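Local coordinates for protein carbohydrate kinase, pfkB family (Enterococcus faecalis, PDB 3KTN) that probably phosphorylates a sugar acid such as 2-keto-3-deoxygluconate, as a pfkB-family carbohydrate kinase of the ribokinase type that binds magnesium, at residues A[142-145]-A[146-149]; A[181-184]-A[185-189]. All coordinates share one frame; numbering follows the deposited sequence.

Contact 1. Residues A[142-145]-A[146-149]; sequences LTEK and TRDA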
ATOM      1  N   LEU A 142      22.324 -16.557  23.591  1.00 43.03           N
ATOM      2  CA  LEU A 142      21.333 -15.562  23.996  1.00 41.04           C
ATOM      3  C   LEU A 142      21.422 -15.237  25.490  1.00 41.18           C
ATOM      4  O   LEU A 142      21.779 -14.119  25.862  1.00 40.52           O
ATOM      5  CB  LEU A 142      19.923 -16.025  23.617  1.00 39.56           C
ATOM      6  CG  LEU A 142      18.854 -14.926  23.674  1.00 39.98           C
ATOM      7  CD1 LEU A 142      19.309 -13.719  22.858  1.00 38.79           C
ATOM      8  CD2 LEU A 142      17.528 -15.461  23.152  1.00 39.05           C
ATOM      9  N   THR A 143      21.090 -16.199  26.345  1.00 40.36           N
ATOM     10  CA  THR A 143      21.183 -15.985  27.788  1.00 40.38           C
ATOM     11  C   THR A 143      21.635 -17.272  28.461  1.00 40.85           C
ATOM     12  O   THR A 143      21.592 -18.351  27.862  1.00 40.51           O
ATOM     13  CB  THR A 143      19.825 -15.584  28.426  1.00 38.79           C
ATOM     14  OG1 THR A 143      18.907 -16.680  28.324  1.00 36.53           O
ATOM     15  CG2 THR A 143      19.245 -14.349  27.746  1.00 38.60           C
ATOM     16  N   GLU A 144      22.058 -17.158  29.713  1.00 42.38           N
ATOM     17  CA  GLU A 144      22.495 -18.328  30.459  1.00 43.40           C
ATOM     18  C   GLU A 144      21.327 -19.300  30.563  1.00 41.52           C
ATOM     19  O   GLU A 144      21.515 -20.515  30.507  1.00 42.12           O
ATOM     20  CB  GLU A 144      22.966 -17.925  31.861  1.00 46.81           C
ATOM     21  CG  GLU A 144      23.417 -19.111  32.713  1.00 53.45           C
ATOM     22  CD  GLU A 144      23.842 -18.707  34.115  1.00 56.27           C
ATOM     23  OE1 GLU A 144      24.852 -17.983  34.251  1.00 58.00           O
ATOM     24  OE2 GLU A 144      23.160 -19.113  35.082  1.00 58.85           O
ATOM     25  N   LYS A 145      20.116 -18.765  30.698  1.00 40.20           N
ATOM     26  CA  LYS A 145      18.935 -19.620  30.808  1.00 40.09           C
ATOM     27  C   LYS A 145      18.632 -20.408  29.536  1.00 38.89           C
ATOM     28  O   LYS A 145      18.289 -21.586  29.611  1.00 39.04           O
ATOM     29  CB  LYS A 145      17.708 -18.798  31.206  1.00 42.12           C
ATOM     30  CG  LYS A 145      17.772 -18.251  32.625  1.00 45.17           C
ATOM     31  CD  LYS A 145      16.456 -17.619  33.039  1.00 46.40           C
ATOM     32  CE  LYS A 145      16.560 -16.980  34.413  1.00 49.42           C
ATOM     33  NZ  LYS A 145      15.282 -16.321  34.812  1.00 53.52           N
ATOM     34  N   THR A 146      18.748 -19.772  28.372  1.00 39.66           N
ATOM     35  CA  THR A 146      18.485 -20.482  27.122  1.00 38.12           C
ATOM     36  C   THR A 146      19.635 -21.453  26.866  1.00 38.80           C
ATOM     37  O   THR A 146      19.445 -22.523  26.282  1.00 38.14           O
ATOM     38  CB  THR A 146      18.339 -19.511  25.909  1.00 36.63           C
ATOM     39  OG1 THR A 146      19.540 -18.749  25.735  1.00 35.43           O
ATOM     40  CG2 THR A 146      17.174 -18.550  26.131  1.00 35.63           C
ATOM     41  N   ARG A 147      20.833 -21.077  27.305  1.00 40.90           N
ATOM     42  CA  ARG A 147      21.998 -21.939  27.126  1.00 43.48           C
ATOM     43  C   ARG A 147      21.848 -23.208  27.969  1.00 43.16           C
ATOM     44  O   ARG A 147      22.035 -24.320  27.469  1.00 43.40           O
ATOM     45  CB  ARG A 147      23.284 -21.201  27.514  1.00 43.79           C
ATOM     46  CG  ARG A 147      24.518 -22.106  27.533  1.00 47.42           C
ATOM     47  CD  ARG A 147      25.815 -21.312  27.588  1.00 48.92           C
ATOM     48  NE  ARG A 147      25.820 -20.333  28.671  1.00 52.24           N
ATOM     49  CZ  ARG A 147      25.705 -19.021  28.493  1.00 54.69           C
ATOM     50  NH1 ARG A 147      25.580 -18.522  27.268  1.00 55.46           N
ATOM     51  NH2 ARG A 147      25.711 -18.206  29.540  1.00 55.87           N
ATOM     52  N   ASP A 148      21.498 -23.042  29.241  1.00 44.99           N
ATOM     53  CA  ASP A 148      21.323 -24.190  30.128  1.00 46.98           C
ATOM     54  C   ASP A 148      20.215 -25.103  29.626  1.00 46.46           C
ATOM     55  O   ASP A 148      20.296 -26.325  29.758  1.00 47.15           O
ATOM     56  CB  ASP A 148      20.998 -23.737  31.557  1.00 49.78           C
ATOM     57  CG  ASP A 148      22.119 -22.925  32.183  1.00 53.01           C
ATOM     58  OD1 ASP A 148      23.299 -23.187  31.864  1.00 52.55           O
ATOM     59  OD2 ASP A 148      21.820 -22.032  33.007  1.00 56.44           O
ATOM     60  N   ALA A 149      19.173 -24.511  29.048  1.00 44.80           N
ATOM     61  CA  ALA A 149      18.062 -25.296  28.525  1.00 42.66           C
ATOM     62  C   ALA A 149      18.499 -26.078  27.293  1.00 40.81           C
ATOM     63  O   ALA A 149      18.144 -27.245  27.131  1.00 40.76           O
ATOM     64  CB  ALA A 149      16.884 -24.387  28.180  1.00 43.13           C
TER
HETATM   65  O   HOH W   1      23.838 -21.767  35.017  1.00 59.68           O
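A chi1 of 66° swings Thr143 OG1 in between its own backbone N and carbonyl carbon, and from there it faces the amide of Thr146 at the first turn of helix 144-159. Thr146 N donates to Thr143 OG1 over 3.1 Å at an N-H...O angle of 161°, the capping bond of Thr143, which holds the N-cap position. The same rotation in Thr146 places Thr146 OG1 3.0 Å from Thr143 O; the Thr146 hydroxyl is hydrogen-bonded to Ser139 O, reaching back into the preceding helix 138-142. Thr143 OG1 has a second bond, to Gly114 O. Helical bonding starts with Arg147 N to Thr143 O at 2.9 Å and continues with Asp148 N to Glu144 O.

Arg147 leaves the helix with CG opposite its backbone N and then bends at chi3 (52°), which folds the guanidinium back over the start of the helix. One face lies over Glu144 CA, with Arg147 NH2 3.3 Å from that atom, while NH1 bonds to Leu140 O. The carboxylates of Glu144 and Asp148 are turned well out of parallel, and Glu144 OE2 and Asp148 OD2 come to 3.8 Å. A water donates to both, to Asp148 OD2 at 2.9 Å and more weakly to Glu144 OE2. Such a bridge probably eases the repulsion between two acids, whose negative charge near the helix N terminus should also interact favourably with the helix dipole.

Contact 2. Residues A[181-184]-A[185-189]; sequences LFMR and QQYER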
ATOM      1  N   LEU A 181      35.731 -16.500  22.870  1.00 72.57           N
ATOM      2  CA  LEU A 181      36.279 -17.556  23.712  1.00 72.82           C
ATOM      3  C   LEU A 181      35.186 -18.157  24.585  1.00 72.49           C
ATOM      4  O   LEU A 181      35.122 -19.372  24.766  1.00 72.42           O
ATOM      5  CB  LEU A 181      37.401 -17.003  24.595  1.00 72.83           C
ATOM      6  CG  LEU A 181      38.652 -16.501  23.870  1.00 73.18           C
ATOM      7  CD1 LEU A 181      39.615 -15.897  24.880  1.00 72.91           C
ATOM      8  CD2 LEU A 181      39.311 -17.649  23.113  1.00 72.40           C
ATOM      9  N   PHE A 182      34.323 -17.302  25.123  1.00 72.18           N
ATOM     10  CA  PHE A 182      33.232 -17.767  25.967  1.00 72.03           C
ATOM     11  C   PHE A 182      32.330 -18.698  25.170  1.00 71.72           C
ATOM     12  O   PHE A 182      31.940 -19.762  25.653  1.00 72.37           O
ATOM     13  CB  PHE A 182      32.406 -16.589  26.485  1.00 72.56           C
ATOM     14  CG  PHE A 182      31.322 -16.993  27.443  1.00 73.31           C
ATOM     15  CD1 PHE A 182      31.637 -17.418  28.730  1.00 73.32           C
ATOM     16  CD2 PHE A 182      29.987 -16.975  27.052  1.00 73.04           C
ATOM     17  CE1 PHE A 182      30.639 -17.824  29.614  1.00 73.56           C
ATOM     18  CE2 PHE A 182      28.981 -17.379  27.927  1.00 73.49           C
ATOM     19  CZ  PHE A 182      29.308 -17.805  29.210  1.00 73.47           C
HETATM   20  N   MSE A 183      32.001 -18.298  23.947  1.00 70.98           N
HETATM   21  CA  MSE A 183      31.144 -19.116  23.104  1.00 70.68           C
HETATM   22  C   MSE A 183      31.816 -20.423  22.733  1.00 67.03           C
HETATM   23  O   MSE A 183      31.150 -21.440  22.545  1.00 66.29           O
HETATM   24  CB  MSE A 183      30.739 -18.346  21.849  1.00 76.31           C
HETATM   25  CG  MSE A 183      29.763 -17.220  22.143  1.00 84.32           C
HETATM   26 SE   MSE A 183      28.389 -17.782  23.405  1.00 96.41          SE
HETATM   27  CE  MSE A 183      27.588 -19.196  22.359  1.00 92.25           C
ATOM     28  N   ARG A 184      33.139 -20.387  22.626  1.00 63.97           N
ATOM     29  CA  ARG A 184      33.917 -21.579  22.314  1.00 60.65           C
ATOM     30  C   ARG A 184      33.566 -22.647  23.347  1.00 57.29           C
ATOM     31  O   ARG A 184      33.208 -23.776  23.007  1.00 55.81           O
ATOM     32  CB  ARG A 184      35.413 -21.265  22.401  1.00 62.65           C
ATOM     33  CG  ARG A 184      36.295 -22.494  22.580  1.00 65.91           C
ATOM     34  CD  ARG A 184      36.973 -22.892  21.290  1.00 68.15           C
ATOM     35  NE  ARG A 184      38.256 -22.217  21.119  1.00 70.94           N
ATOM     36  CZ  ARG A 184      39.394 -22.613  21.684  1.00 72.52           C
ATOM     37  NH1 ARG A 184      39.417 -23.688  22.464  1.00 71.47           N
ATOM     38  NH2 ARG A 184      40.512 -21.934  21.464  1.00 72.18           N
ATOM     39  N   GLN A 185      33.663 -22.260  24.614  1.00 54.68           N
ATOM     40  CA  GLN A 185      33.377 -23.147  25.734  1.00 53.02           C
ATOM     41  C   GLN A 185      31.978 -23.747  25.671  1.00 51.04           C
ATOM     42  O   GLN A 185      31.797 -24.941  25.906  1.00 51.06           O
ATOM     43  CB  GLN A 185      33.533 -22.384  27.051  1.00 52.49           C
ATOM     44  CG  GLN A 185      34.923 -21.836  27.289  1.00 52.84           C
ATOM     45  CD  GLN A 185      34.977 -20.898  28.477  1.00 54.23           C
ATOM     46  OE1 GLN A 185      34.576 -21.258  29.584  1.00 54.65           O
ATOM     47  NE2 GLN A 185      35.476 -19.687  28.254  1.00 55.06           N
ATOM     48  N   GLN A 186      30.989 -22.915  25.360  1.00 49.18           N
ATOM     49  CA  GLN A 186      29.611 -23.382  25.295  1.00 46.70           C
ATOM     50  C   GLN A 186      29.396 -24.355  24.147  1.00 45.00           C
ATOM     51  O   GLN A 186      28.674 -25.336  24.288  1.00 44.35           O
ATOM     52  CB  GLN A 186      28.664 -22.190  25.180  1.00 47.19           C
ATOM     53  CG  GLN A 186      29.040 -21.056  26.123  1.00 47.73           C
ATOM     54  CD  GLN A 186      29.305 -21.533  27.546  1.00 47.79           C
ATOM     55  OE1 GLN A 186      30.054 -20.902  28.290  1.00 48.37           O
ATOM     56  NE2 GLN A 186      28.681 -22.641  27.930  1.00 47.17           N
ATOM     57  N   TYR A 187      30.029 -24.093  23.010  1.00 45.92           N
ATOM     58  CA  TYR A 187      29.898 -24.982  21.864  1.00 47.24           C
ATOM     59  C   TYR A 187      30.575 -26.321  22.164  1.00 47.73           C
ATOM     60  O   TYR A 187      30.056 -27.388  21.818  1.00 47.07           O
ATOM     61  CB  TYR A 187      30.522 -24.334  20.622  1.00 49.71           C
ATOM     62  CG  TYR A 187      29.616 -23.334  19.919  1.00 52.79           C
ATOM     63  CD1 TYR A 187      28.925 -22.355  20.635  1.00 54.03           C
ATOM     64  CD2 TYR A 187      29.459 -23.365  18.535  1.00 54.32           C
ATOM     65  CE1 TYR A 187      28.097 -21.432  19.986  1.00 53.89           C
ATOM     66  CE2 TYR A 187      28.633 -22.447  17.877  1.00 53.85           C
ATOM     67  CZ  TYR A 187      27.958 -21.485  18.609  1.00 53.52           C
ATOM     68  OH  TYR A 187      27.148 -20.579  17.958  1.00 53.57           O
ATOM     69  N   GLU A 188      31.731 -26.267  22.822  1.00 47.27           N
ATOM     70  CA  GLU A 188      32.457 -27.488  23.157  1.00 48.09           C
ATOM     71  C   GLU A 188      31.614 -28.366  24.073  1.00 45.97           C
ATOM     72  O   GLU A 188      31.726 -29.587  24.047  1.00 45.23           O
ATOM     73  CB  GLU A 188      33.801 -27.145  23.811  1.00 48.77           C
ATOM     74  CG  GLU A 188      34.692 -26.319  22.895  1.00 52.97           C
ATOM     75  CD  GLU A 188      36.070 -26.039  23.466  1.00 56.06           C
ATOM     76  OE1 GLU A 188      36.175 -25.752  24.680  1.00 58.43           O
ATOM     77  OE2 GLU A 188      37.050 -26.087  22.688  1.00 56.61           O
ATOM     78  N   ARG A 189      30.741 -27.738  24.854  1.00 45.10           N
ATOM     79  CA  ARG A 189      29.879 -28.476  25.768  1.00 44.76           C
ATOM     80  C   ARG A 189      28.738 -29.211  25.070  1.00 44.98           C
ATOM     81  O   ARG A 189      28.357 -30.306  25.487  1.00 44.63           O
ATOM     82  CB  ARG A 189      29.305 -27.533  26.826  1.00 44.69           C
ATOM     83  CG  ARG A 189      30.362 -26.884  27.701  1.00 45.09           C
ATOM     84  CD  ARG A 189      29.755 -25.861  28.642  1.00 44.81           C
ATOM     85  NE  ARG A 189      28.795 -26.459  29.564  1.00 45.10           N
ATOM     86  CZ  ARG A 189      28.140 -25.772  30.495  1.00 46.35           C
ATOM     87  NH1 ARG A 189      28.346 -24.465  30.622  1.00 45.75           N
ATOM     88  NH2 ARG A 189      27.284 -26.385  31.301  1.00 45.21           N
TER
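Met183 and Tyr187 meet one turn apart on helix 177-190, the helical link of a beta-alpha-beta unit between strands 163-167 and 196-198 in the ribokinase-like fold. Met183, modelled as selenomethionine, bends at both chi2 and chi3 and thereby brings its terminal methyl CE to 3.3 Å from Tyr187 CE1. The two side chains cross at a slant on the buried side of the helix. Between their backbones Tyr187 N donates to Met183 O at 2.9 Å, and Met183 O also lies 3.1 Å from Tyr187 CD1.

Phe182 and Gln186 form a neighbouring pair: the end of the Gln186 side chain lies over one face of the Phe182 ring, offset toward its rim, with the ring and amide planes 47° apart. Gln186 is bent at chi2 (-48°), which turns its amide back toward the ring. Along another side of the helix Arg184 and Glu188 make a salt bridge whose hydrogen bond is weak, and in it the carboxylate approaches the edge of the guanidinium near its plane. Their flat groups are turned 66° from each other, and the aliphatic part of Arg184 runs beside Glu188.

Farther out, the Tyr187 hydroxyl bonds to Asn169 N, and its ring meets Phe166 edge-to-face, tying the helix to the strand before it and the loop that follows that strand. Met183 packs on Leu140 and Ser141. Arg184 NE makes a weak bond to Leu207 O, while Arg184 NH1 lies 3.4 Å from Glu188 OE2.

Overall arrangement
From the N terminus, the chain passes through strand 132-135 and helix 138-142, at whose end contact 1 begins, and residues 142-149 turn into helix 144-159. It then runs through strand 163-167 before helix 177-190 carries contact 2. Each contact is local and closes no long loop; they follow in series, neither nested nor crossed, with centres about 13 Å apart. They nevertheless touch, because the two helices lie side by side: Arg147 NH2 is 3.6 Å from Phe182 CZ, and Arg147 also packs on the Gln186 side chain. Packing through Arg147 thus joins successive helices flanking the large central sheet, away from the magnesium site.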